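Ribokinase RBSK (Mycobacterium tuberculosis, PDB 3GO6) probably phosphorylates D-ribose at O-5, using ATP and magnesium, to give D-ribose 5-phosphate, as in other ribokinases of the PfkB family. Local coordinates at residues 71-76 and 95-100; 144-149 and 169-174; 37-42 and 115-120. One frame throughout, in Å; residues are numbered along the deposited sequence.

Contact 1 (71-76 and 95-100)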
ATOM      1  N   ALA A  71     -27.497 -16.347  -3.263  1.00 19.44           N
ATOM      2  CA  ALA A  71     -27.837 -15.952  -4.621  1.00 19.63           C
ATOM      3  C   ALA A  71     -26.991 -16.724  -5.634  1.00 19.97           C
ATOM      4  O   ALA A  71     -25.899 -17.212  -5.316  1.00 19.97           O
ATOM      5  CB  ALA A  71     -27.651 -14.414  -4.824  1.00 19.70           C
ATOM      6  N   GLN A  72     -27.512 -16.841  -6.848  1.00 19.96           N
ATOM      7  CA  GLN A  72     -26.711 -17.302  -7.963  1.00 20.85           C
ATOM      8  C   GLN A  72     -26.134 -16.067  -8.635  1.00 19.13           C
ATOM      9  O   GLN A  72     -26.868 -15.235  -9.153  1.00 19.59           O
ATOM     10  CB  GLN A  72     -27.545 -18.137  -8.937  1.00 21.34           C
ATOM     11  CG  GLN A  72     -26.679 -19.172  -9.667  1.00 29.11           C
ATOM     12  CD  GLN A  72     -26.033 -20.191  -8.705  1.00 37.13           C
ATOM     13  OE1 GLN A  72     -26.738 -20.929  -8.000  1.00 41.05           O
ATOM     14  NE2 GLN A  72     -24.691 -20.219  -8.664  1.00 38.63           N
ATOM     15  N   VAL A  73     -24.812 -15.942  -8.601  1.00 18.11           N
ATOM     16  CA  VAL A  73     -24.166 -14.665  -8.913  1.00 16.80           C
ATOM     17  C   VAL A  73     -23.293 -14.738 -10.156  1.00 16.80           C
ATOM     18  O   VAL A  73     -22.523 -15.693 -10.331  1.00 17.32           O
ATOM     19  CB  VAL A  73     -23.316 -14.164  -7.721  1.00 16.66           C
ATOM     20  CG1 VAL A  73     -22.728 -12.771  -8.015  1.00 16.57           C
ATOM     21  CG2 VAL A  73     -24.156 -14.138  -6.426  1.00 16.12           C
ATOM     22  N   GLN A  74     -23.428 -13.724 -11.003  1.00 16.63           N
ATOM     23  CA  GLN A  74     -22.497 -13.449 -12.099  1.00 17.46           C
ATOM     24  C   GLN A  74     -21.803 -12.111 -11.849  1.00 17.74           C
ATOM     25  O   GLN A  74     -22.447 -11.136 -11.427  1.00 17.46           O
ATOM     26  CB  GLN A  74     -23.257 -13.361 -13.415  1.00 17.84           C
ATOM     27  CG  GLN A  74     -23.823 -14.707 -13.882  1.00 20.77           C
ATOM     28  CD  GLN A  74     -22.730 -15.657 -14.379  1.00 24.42           C
ATOM     29  OE1 GLN A  74     -21.599 -15.251 -14.682  1.00 24.08           O
ATOM     30  NE2 GLN A  74     -23.071 -16.932 -14.460  1.00 29.01           N
ATOM     31  N   PHE A  75     -20.496 -12.062 -12.096  1.00 16.93           N
ATOM     32  CA  PHE A  75     -19.750 -10.819 -11.986  1.00 16.50           C
ATOM     33  C   PHE A  75     -19.310 -10.382 -13.393  1.00 17.74           C
ATOM     34  O   PHE A  75     -18.847 -11.212 -14.200  1.00 18.30           O
ATOM     35  CB  PHE A  75     -18.571 -11.005 -11.024  1.00 16.36           C
ATOM     36  CG  PHE A  75     -17.641  -9.825 -10.936  1.00 16.37           C
ATOM     37  CD1 PHE A  75     -18.035  -8.646 -10.294  1.00 15.36           C
ATOM     38  CD2 PHE A  75     -16.354  -9.899 -11.488  1.00 15.92           C
ATOM     39  CE1 PHE A  75     -17.163  -7.551 -10.205  1.00 15.55           C
ATOM     40  CE2 PHE A  75     -15.465  -8.807 -11.412  1.00 16.30           C
ATOM     41  CZ  PHE A  75     -15.872  -7.627 -10.769  1.00 15.23           C
ATOM     42  N   SER A  76     -19.508  -9.105 -13.686  1.00 16.55           N
ATOM     43  CA  SER A  76     -19.001  -8.468 -14.893  1.00 17.41           C
ATOM     44  C   SER A  76     -18.053  -7.351 -14.463  1.00 16.35           C
ATOM     45  O   SER A  76     -18.452  -6.412 -13.775  1.00 15.83           O
ATOM     46  CB  SER A  76     -20.166  -7.911 -15.718  1.00 17.58           C
ATOM     47  OG  SER A  76     -19.673  -7.279 -16.899  1.00 23.52           O
ATOM     48  N   ASN A  95     -15.460 -18.796  -4.685  1.00 18.78           N
ATOM     49  CA  ASN A  95     -16.698 -18.385  -4.005  1.00 19.48           C
ATOM     50  C   ASN A  95     -17.971 -18.544  -4.832  1.00 19.03           C
ATOM     51  O   ASN A  95     -19.018 -17.964  -4.504  1.00 20.24           O
ATOM     52  CB  ASN A  95     -16.545 -16.942  -3.494  1.00 18.52           C
ATOM     53  CG  ASN A  95     -15.652 -16.868  -2.283  1.00 18.17           C
ATOM     54  OD1 ASN A  95     -16.057 -17.241  -1.182  1.00 18.23           O
ATOM     55  ND2 ASN A  95     -14.420 -16.413  -2.474  1.00 17.69           N
ATOM     56  N   ALA A  96     -17.874 -19.341  -5.900  1.00 19.77           N
ATOM     57  CA  ALA A  96     -19.000 -19.671  -6.803  1.00 19.46           C
ATOM     58  C   ALA A  96     -19.573 -18.480  -7.574  1.00 19.66           C
ATOM     59  O   ALA A  96     -20.754 -18.478  -7.955  1.00 20.07           O
ATOM     60  CB  ALA A  96     -20.125 -20.455  -6.051  1.00 20.66           C
ATOM     61  N   VAL A  97     -18.734 -17.480  -7.843  1.00 18.13           N
ATOM     62  CA  VAL A  97     -19.164 -16.328  -8.627  1.00 17.28           C
ATOM     63  C   VAL A  97     -18.762 -16.594 -10.070  1.00 17.88           C
ATOM     64  O   VAL A  97     -17.578 -16.842 -10.354  1.00 17.64           O
ATOM     65  CB  VAL A  97     -18.497 -15.007  -8.123  1.00 17.04           C
ATOM     66  CG1 VAL A  97     -18.836 -13.853  -9.036  1.00 15.91           C
ATOM     67  CG2 VAL A  97     -18.901 -14.689  -6.648  1.00 16.98           C
ATOM     68  N   GLY A  98     -19.732 -16.535 -10.974  1.00 17.91           N
ATOM     69  CA  GLY A  98     -19.474 -16.730 -12.403  1.00 18.48           C
ATOM     70  C   GLY A  98     -18.707 -15.581 -13.023  1.00 18.90           C
ATOM     71  O   GLY A  98     -18.941 -14.417 -12.668  1.00 17.17           O
ATOM     72  N   LEU A  99     -17.804 -15.914 -13.962  1.00 18.64           N
ATOM     73  CA  LEU A  99     -16.911 -14.939 -14.594  1.00 20.25           C
ATOM     74  C   LEU A  99     -16.981 -14.874 -16.132  1.00 21.89           C
ATOM     75  O   LEU A  99     -16.159 -14.194 -16.780  1.00 22.22           O
ATOM     76  CB  LEU A  99     -15.464 -15.225 -14.169  1.00 20.03           C
ATOM     77  CG  LEU A  99     -15.137 -15.167 -12.676  1.00 19.26           C
ATOM     78  CD1 LEU A  99     -13.678 -15.546 -12.408  1.00 18.51           C
ATOM     79  CD2 LEU A  99     -15.434 -13.759 -12.165  1.00 18.85           C
ATOM     80  N   ASP A 100     -17.974 -15.525 -16.730  1.00 23.21           N
ATOM     81  CA  ASP A 100     -18.017 -15.570 -18.192  1.00 25.62           C
ATOM     82  C   ASP A 100     -18.266 -14.220 -18.850  1.00 25.47           C
ATOM     83  O   ASP A 100     -17.961 -14.056 -20.017  1.00 26.39           O
ATOM     84  CB  ASP A 100     -19.000 -16.624 -18.696  1.00 26.37           C
ATOM     85  CG  ASP A 100     -18.675 -18.022 -18.163  1.00 30.33           C
ATOM     86  OD1 ASP A 100     -17.474 -18.355 -17.962  1.00 34.45           O
ATOM     87  OD2 ASP A 100     -19.631 -18.779 -17.908  1.00 35.35           O
TER
HETATM   88  O   HOH W   1     -23.238 -17.986  -7.348  1.00 22.25           O
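V97 and G98 lie against V73, Q74 and F75 of strand 72-76, the outermost strand on its side of the central mixed sheet of this PfkB-type kinase, and G98 adds a single beta bridge to it. The bridge has the pattern of parallel strands: G98 N donates to V73 O (3.0 Å) and F75 N donates to G98 O (2.9 Å), so one residue grips both neighbours of Q74. V97 supplies the bump. Its CG1, swung opposite the backbone N (chi1 174°), enters the hollow between the V73 and F75 side chains, pressing on F75 CB at 3.5 Å and reaching V73 CG1 at 4.2 Å. A branched, compact valine suits this shallow notch, which L92 of helix 83-94 helps to close. Two residues on from V97, L99 brings CD2 to the edge of the F75 ring, near the ring plane, 4.0 Å from CD2 of F75; helix 83-94 also packs on both side chains. On the face opposite V73 and F75, the Q74 amide folds over G98, which has no side chain to obstruct it: the chain bends at chi2 (-72°) and puts OE1 3.4 Å from G98 C. A96, at positive phi, a conformation more usual for glycine, is the C' residue of a Schellman motif that ends helix 83-94, and the chain then runs on to V97 and G98 beside the strand. Where the backbones diverge, a water bridges them, accepting from V73 N at 2.9 Å and lying 2.6 Å from A96 O.

Contact 2 (144-149 and 169-174); sequences CDVLLT and DAVVMV
M173 and L148 form the apolar centre of this beta-alpha-beta unit, in which strands 146-149 and 171-175 run parallel and adjacent within the central sheet, joined through helix 155-167. With CG opposite the backbone N (chi1 -176°) and chi2 extended, M173 crosses L148 at an angle, its CG and SD meeting L148 CD1, CG at 3.7 Å. On the same face V146 CG1 touches M173 nearer the backbone, 4.1 Å from its CB, and V146 CG2 packs on V171 CB. Helix 246-257 covers this face through L254 and A255; the long, unbranched methionine can reach L254 and A255 as well as L148, while the beta-branched valines suit the extended backbone. The opposite face carries L147, V172, T149 and V174; of these, L147, V172 and T149 pack on A165, A162 and A158 of helix 155-167, whose small side chains allow a close approach. Here T149 CG2 meets V174 CG2 at 3.8 Å, methyl to methyl. Between the faces four backbone bonds form the parallel ladder: V171 N to D145 O, L147 N to V171 O (2.8 Å), M173 N to L147 O and T149 N to M173 O. L148 CA also lies 3.3 Å from M173 O, a CA-H...O contact. Toward the beginning of the strands, A170 CB is held against C144 SG (3.9 Å). Beyond it lies the polar edge, where D145 turns away from A170 and forms a salt bridge with R21, OD1 to NH2. At the far end T149 OG1, opposite its own backbone N (chi1 -163°), is hydrogen-bonded to V25 O.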
ATOM      1  N   CYS A 144     -31.007 -11.750 -15.171  1.00 33.35           N
ATOM      2  CA  CYS A 144     -30.862 -11.488 -13.739  1.00 30.74           C
ATOM      3  C   CYS A 144     -32.138 -10.946 -13.131  1.00 28.68           C
ATOM      4  O   CYS A 144     -33.002 -10.405 -13.827  1.00 28.53           O
ATOM      5  CB  CYS A 144     -29.641 -10.613 -13.410  1.00 30.90           C
ATOM      6  SG  CYS A 144     -29.819  -8.835 -13.674  1.00 32.38           S
ATOM      7  N   ASP A 145     -32.253 -11.142 -11.824  1.00 26.27           N
ATOM      8  CA  ASP A 145     -33.350 -10.614 -11.029  1.00 24.90           C
ATOM      9  C   ASP A 145     -32.956  -9.254 -10.432  1.00 23.42           C
ATOM     10  O   ASP A 145     -33.770  -8.321 -10.383  1.00 22.82           O
ATOM     11  CB  ASP A 145     -33.694 -11.629  -9.942  1.00 25.16           C
ATOM     12  CG  ASP A 145     -34.194 -12.942 -10.533  1.00 27.58           C
ATOM     13  OD1 ASP A 145     -34.967 -12.880 -11.513  1.00 29.65           O
ATOM     14  OD2 ASP A 145     -33.797 -14.013 -10.048  1.00 29.46           O
ATOM     15  N   VAL A 146     -31.696  -9.150 -10.003  1.00 20.78           N
ATOM     16  CA  VAL A 146     -31.162  -7.896  -9.444  1.00 19.10           C
ATOM     17  C   VAL A 146     -29.811  -7.566 -10.091  1.00 18.08           C
ATOM     18  O   VAL A 146     -28.907  -8.406 -10.104  1.00 17.58           O
ATOM     19  CB  VAL A 146     -30.968  -7.994  -7.906  1.00 19.23           C
ATOM     20  CG1 VAL A 146     -30.400  -6.677  -7.325  1.00 18.18           C
ATOM     21  CG2 VAL A 146     -32.280  -8.362  -7.195  1.00 19.79           C
ATOM     22  N   LEU A 147     -29.697  -6.362 -10.646  1.00 16.85           N
ATOM     23  CA  LEU A 147     -28.393  -5.802 -11.004  1.00 16.84           C
ATOM     24  C   LEU A 147     -27.848  -5.012  -9.809  1.00 16.24           C
ATOM     25  O   LEU A 147     -28.531  -4.153  -9.270  1.00 16.05           O
ATOM     26  CB  LEU A 147     -28.477  -4.882 -12.232  1.00 17.38           C
ATOM     27  CG  LEU A 147     -27.291  -3.901 -12.374  1.00 19.34           C
ATOM     28  CD1 LEU A 147     -26.043  -4.557 -12.932  1.00 19.54           C
ATOM     29  CD2 LEU A 147     -27.651  -2.680 -13.168  1.00 22.73           C
ATOM     30  N   LEU A 148     -26.629  -5.323  -9.376  1.00 15.23           N
ATOM     31  CA  LEU A 148     -25.984  -4.518  -8.355  1.00 14.60           C
ATOM     32  C   LEU A 148     -24.703  -3.904  -8.931  1.00 14.91           C
ATOM     33  O   LEU A 148     -23.845  -4.616  -9.490  1.00 14.25           O
ATOM     34  CB  LEU A 148     -25.720  -5.373  -7.099  1.00 14.49           C
ATOM     35  CG  LEU A 148     -24.890  -4.756  -5.972  1.00 15.34           C
ATOM     36  CD1 LEU A 148     -25.563  -3.508  -5.399  1.00 13.15           C
ATOM     37  CD2 LEU A 148     -24.610  -5.786  -4.880  1.00 14.94           C
ATOM     38  N   THR A 149     -24.572  -2.588  -8.806  1.00 14.36           N
ATOM     39  CA  THR A 149     -23.426  -1.890  -9.370  1.00 14.82           C
ATOM     40  C   THR A 149     -22.898  -0.825  -8.397  1.00 14.31           C
ATOM     41  O   THR A 149     -23.595  -0.462  -7.448  1.00 15.03           O
ATOM     42  CB  THR A 149     -23.773  -1.308 -10.781  1.00 15.11           C
ATOM     43  OG1 THR A 149     -22.573  -0.974 -11.478  1.00 16.32           O
ATOM     44  CG2 THR A 149     -24.662  -0.085 -10.678  1.00 14.17           C
ATOM     45  N   ASP A 169     -36.815  -5.731 -16.762  1.00 34.50           N
ATOM     46  CA  ASP A 169     -37.499  -5.601 -15.460  1.00 34.06           C
ATOM     47  C   ASP A 169     -36.745  -6.229 -14.277  1.00 31.80           C
ATOM     48  O   ASP A 169     -37.362  -6.746 -13.344  1.00 31.96           O
ATOM     49  CB  ASP A 169     -38.981  -6.050 -15.526  1.00 35.52           C
ATOM     50  CG  ASP A 169     -39.810  -5.599 -14.291  1.00 39.19           C
ATOM     51  OD1 ASP A 169     -39.681  -4.426 -13.831  1.00 43.78           O
ATOM     52  OD2 ASP A 169     -40.603  -6.433 -13.774  1.00 44.17           O
ATOM     53  N   ALA A 170     -35.413  -6.157 -14.321  1.00 28.86           N
ATOM     54  CA  ALA A 170     -34.574  -6.462 -13.154  1.00 26.06           C
ATOM     55  C   ALA A 170     -34.508  -5.255 -12.225  1.00 24.41           C
ATOM     56  O   ALA A 170     -34.590  -4.104 -12.678  1.00 24.00           O
ATOM     57  CB  ALA A 170     -33.185  -6.843 -13.590  1.00 25.27           C
ATOM     58  N   VAL A 171     -34.332  -5.512 -10.932  1.00 22.31           N
ATOM     59  CA  VAL A 171     -34.074  -4.441  -9.976  1.00 20.81           C
ATOM     60  C   VAL A 171     -32.734  -3.729 -10.269  1.00 20.17           C
ATOM     61  O   VAL A 171     -31.697  -4.377 -10.398  1.00 20.04           O
ATOM     62  CB  VAL A 171     -34.060  -4.981  -8.530  1.00 20.65           C
ATOM     63  CG1 VAL A 171     -33.698  -3.862  -7.528  1.00 19.30           C
ATOM     64  CG2 VAL A 171     -35.401  -5.620  -8.189  1.00 21.35           C
ATOM     65  N   VAL A 172     -32.763  -2.402 -10.368  1.00 19.01           N
ATOM     66  CA  VAL A 172     -31.535  -1.621 -10.476  1.00 18.56           C
ATOM     67  C   VAL A 172     -31.113  -1.167  -9.070  1.00 18.15           C
ATOM     68  O   VAL A 172     -31.767  -0.336  -8.447  1.00 17.64           O
ATOM     69  CB  VAL A 172     -31.661  -0.417 -11.436  1.00 18.59           C
ATOM     70  CG1 VAL A 172     -30.381   0.392 -11.431  1.00 17.23           C
ATOM     71  CG2 VAL A 172     -31.986  -0.895 -12.864  1.00 20.81           C
ATOM     72  N   MET A 173     -30.004  -1.725  -8.591  1.00 17.72           N
ATOM     73  CA  MET A 173     -29.501  -1.437  -7.252  1.00 16.75           C
ATOM     74  C   MET A 173     -28.088  -0.867  -7.353  1.00 16.47           C
ATOM     75  O   MET A 173     -27.181  -1.516  -7.908  1.00 16.86           O
ATOM     76  CB  MET A 173     -29.543  -2.725  -6.411  1.00 16.48           C
ATOM     77  CG  MET A 173     -29.135  -2.555  -4.924  1.00 16.82           C
ATOM     78  SD  MET A 173     -29.241  -4.094  -3.967  1.00 17.91           S
ATOM     79  CE  MET A 173     -31.018  -4.271  -3.795  1.00 15.32           C
ATOM     80  N   VAL A 174     -27.900   0.347  -6.843  1.00 15.24           N
ATOM     81  CA  VAL A 174     -26.640   1.058  -6.970  1.00 15.45           C
ATOM     82  C   VAL A 174     -26.063   1.329  -5.596  1.00 15.85           C
ATOM     83  O   VAL A 174     -26.728   1.900  -4.722  1.00 15.59           O
ATOM     84  CB  VAL A 174     -26.803   2.402  -7.757  1.00 16.01           C
ATOM     85  CG1 VAL A 174     -25.464   3.164  -7.870  1.00 15.98           C
ATOM     86  CG2 VAL A 174     -27.395   2.138  -9.140  1.00 15.72           C
TER

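Contact 3 (37-42 and 115-120)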
ATOM      1  N   ASP A  37      -2.356   2.185  14.749  1.00 22.73           N
ATOM      2  CA  ASP A  37      -3.020   2.700  15.948  1.00 24.44           C
ATOM      3  C   ASP A  37      -3.975   3.840  15.570  1.00 24.13           C
ATOM      4  O   ASP A  37      -5.166   3.784  15.853  1.00 24.30           O
ATOM      5  CB  ASP A  37      -1.998   3.177  16.981  1.00 25.66           C
ATOM      6  CG  ASP A  37      -2.665   3.648  18.264  1.00 29.92           C
ATOM      7  OD1 ASP A  37      -3.415   2.847  18.888  1.00 34.19           O
ATOM      8  OD2 ASP A  37      -2.468   4.832  18.618  1.00 35.37           O
ATOM      9  N   ALA A  38      -3.442   4.842  14.880  1.00 24.39           N
ATOM     10  CA  ALA A  38      -4.222   5.975  14.393  1.00 24.52           C
ATOM     11  C   ALA A  38      -4.055   6.147  12.875  1.00 24.93           C
ATOM     12  O   ALA A  38      -2.958   5.960  12.337  1.00 24.74           O
ATOM     13  CB  ALA A  38      -3.780   7.253  15.103  1.00 24.90           C
ATOM     14  N   LEU A  39      -5.128   6.526  12.190  1.00 24.56           N
ATOM     15  CA  LEU A  39      -5.020   6.862  10.765  1.00 25.35           C
ATOM     16  C   LEU A  39      -4.003   7.990  10.559  1.00 26.16           C
ATOM     17  O   LEU A  39      -3.994   8.970  11.326  1.00 25.94           O
ATOM     18  CB  LEU A  39      -6.385   7.268  10.189  1.00 25.22           C
ATOM     19  CG  LEU A  39      -7.512   6.240  10.306  1.00 24.44           C
ATOM     20  CD1 LEU A  39      -8.856   6.870   9.952  1.00 25.94           C
ATOM     21  CD2 LEU A  39      -7.262   4.995   9.419  1.00 25.03           C
ATOM     22  N   PRO A  40      -3.138   7.865   9.523  1.00 26.70           N
ATOM     23  CA  PRO A  40      -2.169   8.939   9.245  1.00 27.32           C
ATOM     24  C   PRO A  40      -2.862  10.264   8.897  1.00 27.87           C
ATOM     25  O   PRO A  40      -3.903  10.273   8.227  1.00 27.40           O
ATOM     26  CB  PRO A  40      -1.385   8.420   8.025  1.00 27.32           C
ATOM     27  CG  PRO A  40      -1.653   6.931   7.970  1.00 27.69           C
ATOM     28  CD  PRO A  40      -3.022   6.742   8.562  1.00 26.88           C
ATOM     29  N   ARG A  41      -2.292  11.369   9.375  1.00 28.40           N
ATOM     30  CA  ARG A  41      -2.769  12.702   9.022  1.00 29.35           C
ATOM     31  C   ARG A  41      -1.858  13.256   7.940  1.00 29.00           C
ATOM     32  O   ARG A  41      -0.754  12.763   7.768  1.00 28.79           O
ATOM     33  CB  ARG A  41      -2.789  13.614  10.258  1.00 30.05           C
ATOM     34  CG  ARG A  41      -3.933  13.295  11.217  1.00 33.19           C
ATOM     35  CD  ARG A  41      -3.654  13.829  12.626  1.00 38.12           C
ATOM     36  NE  ARG A  41      -2.488  13.171  13.203  1.00 41.22           N
ATOM     37  CZ  ARG A  41      -2.075  13.311  14.461  1.00 44.69           C
ATOM     38  NH1 ARG A  41      -2.724  14.105  15.310  1.00 44.71           N
ATOM     39  NH2 ARG A  41      -0.990  12.650  14.868  1.00 46.15           N
ATOM     40  N   PRO A  42      -2.326  14.265   7.183  1.00 29.31           N
ATOM     41  CA  PRO A  42      -1.497  14.800   6.110  1.00 29.43           C
ATOM     42  C   PRO A  42      -0.094  15.189   6.583  1.00 29.58           C
ATOM     43  O   PRO A  42       0.057  15.796   7.651  1.00 29.26           O
ATOM     44  CB  PRO A  42      -2.290  16.020   5.637  1.00 29.78           C
ATOM     45  CG  PRO A  42      -3.698  15.666   5.930  1.00 29.58           C
ATOM     46  CD  PRO A  42      -3.637  14.939   7.239  1.00 29.70           C
ATOM     47  N   VAL A 115      -6.811   1.051   5.357  1.00 14.82           N
ATOM     48  CA  VAL A 115      -6.121   1.281   6.625  1.00 15.42           C
ATOM     49  C   VAL A 115      -7.151   1.163   7.759  1.00 15.91           C
ATOM     50  O   VAL A 115      -8.219   1.773   7.690  1.00 15.70           O
ATOM     51  CB  VAL A 115      -5.435   2.663   6.649  1.00 15.36           C
ATOM     52  CG1 VAL A 115      -4.528   2.797   7.907  1.00 16.27           C
ATOM     53  CG2 VAL A 115      -4.618   2.864   5.383  1.00 16.78           C
ATOM     54  N   VAL A 116      -6.830   0.367   8.779  1.00 15.80           N
ATOM     55  CA  VAL A 116      -7.788   0.043   9.855  1.00 16.29           C
ATOM     56  C   VAL A 116      -7.109   0.479  11.150  1.00 16.83           C
ATOM     57  O   VAL A 116      -5.966   0.086  11.410  1.00 16.65           O
ATOM     58  CB  VAL A 116      -8.136  -1.469   9.888  1.00 15.81           C
ATOM     59  CG1 VAL A 116      -9.124  -1.806  11.031  1.00 15.98           C
ATOM     60  CG2 VAL A 116      -8.707  -1.903   8.530  1.00 16.90           C
ATOM     61  N   ASP A 117      -7.793   1.335  11.910  1.00 17.64           N
ATOM     62  CA  ASP A 117      -7.220   1.898  13.146  1.00 18.75           C
ATOM     63  C   ASP A 117      -7.696   1.172  14.415  1.00 19.34           C
ATOM     64  O   ASP A 117      -8.422   0.165  14.351  1.00 19.58           O
ATOM     65  CB  ASP A 117      -7.419   3.439  13.224  1.00 18.92           C
ATOM     66  CG  ASP A 117      -8.881   3.870  13.513  1.00 20.43           C
ATOM     67  OD1 ASP A 117      -9.701   3.079  14.021  1.00 22.55           O
ATOM     68  OD2 ASP A 117      -9.210   5.049  13.240  1.00 24.40           O
ATOM     69  N   ALA A 118      -7.272   1.685  15.571  1.00 20.05           N
ATOM     70  CA  ALA A 118      -7.572   1.042  16.855  1.00 20.43           C
ATOM     71  C   ALA A 118      -9.063   0.942  17.205  1.00 20.95           C
ATOM     72  O   ALA A 118      -9.464   0.053  17.968  1.00 21.96           O
ATOM     73  CB  ALA A 118      -6.778   1.727  17.977  1.00 20.11           C
ATOM     74  N   SER A 119      -9.884   1.833  16.654  1.00 20.93           N
ATOM     75  CA  SER A 119     -11.325   1.786  16.894  1.00 21.22           C
ATOM     76  C   SER A 119     -12.090   0.901  15.885  1.00 21.50           C
ATOM     77  O   SER A 119     -13.333   0.853  15.909  1.00 21.89           O
ATOM     78  CB  SER A 119     -11.904   3.198  16.863  1.00 21.42           C
ATOM     79  OG  SER A 119     -11.842   3.707  15.537  1.00 23.47           O
ATOM     80  N   ALA A 120     -11.342   0.213  15.012  1.00 20.87           N
ATOM     81  CA  ALA A 120     -11.882  -0.602  13.906  1.00 20.78           C
ATOM     82  C   ALA A 120     -12.449   0.208  12.734  1.00 20.77           C
ATOM     83  O   ALA A 120     -13.000  -0.365  11.791  1.00 20.83           O
ATOM     84  CB  ALA A 120     -12.910  -1.646  14.402  1.00 20.28           C
TER
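The four-stranded lid sheet of ribokinases, whose strands also build the dimer contact, is the setting in which D37 and L39, from the loop after strand 29-35, meet V115, D117 and A118 at the end of strand 110-116. One backbone bond joins them, A118 N to D37 O (3.0 Å). A118 CB rests beside it, 3.4 Å from D37 O and 3.7 Å from D37 OD1, a small methyl that fits close to the backbone. The apolar part belongs to L39. Its CD2 reaches V115 CG1 at 3.8 Å, the leucine and valine passing in opposing senses. The flank of L39 also lies by the D117 carboxylate, a van der Waals contact with CG 3.6 Å from D117 OD2. Aspartate suits position 117 because its other oxygen organises the turn. A chi1 of 73° folds the carboxylate back over its own backbone, within reach of S119, and OD1 accepts two bonds from S119: its N at 2.9 Å, from above the carboxylate plane, and its OG at 2.7 Å, on the syn side. The first makes an Asx turn, set within a type I turn from D117 to A120 that A120 N closes on D117 O. The carboxylate thus uses OD1 for the turn, while OD2 lies beside L39. P40 CD adds a looser touch on V115 CG1. Around the contact, L39 and V115 also pack on T123 of strand 122-127, which neighbours 110-116 in the lid, and the second subunit closes over the apolar side, its P42, T123 and L125 touching L39, P40 and V115 respectively.

How the contacts relate
Contacts 1 and 2 belong to the same central sheet, in which strand 21-25 separates strand 72-76 from strand 146-149; their centres are about 14 Å apart and their nearest atoms about 7 Å. Contact 3 lies in the lid, across the chain's centre from both, with its centre about 33 Å from contact 1 and about 35 Å from contact 2. The bound ribose lies between these parts: about 10 Å from the F75 side chain, 11 Å from that of L148 and 11 Å from that of V115. Contact 2 also approaches the predicted proton acceptor, with the L148 and D248 side chains about 8 Å apart, whereas the side chain of D117 in contact 3 is about 13 Å from the magnesium ion.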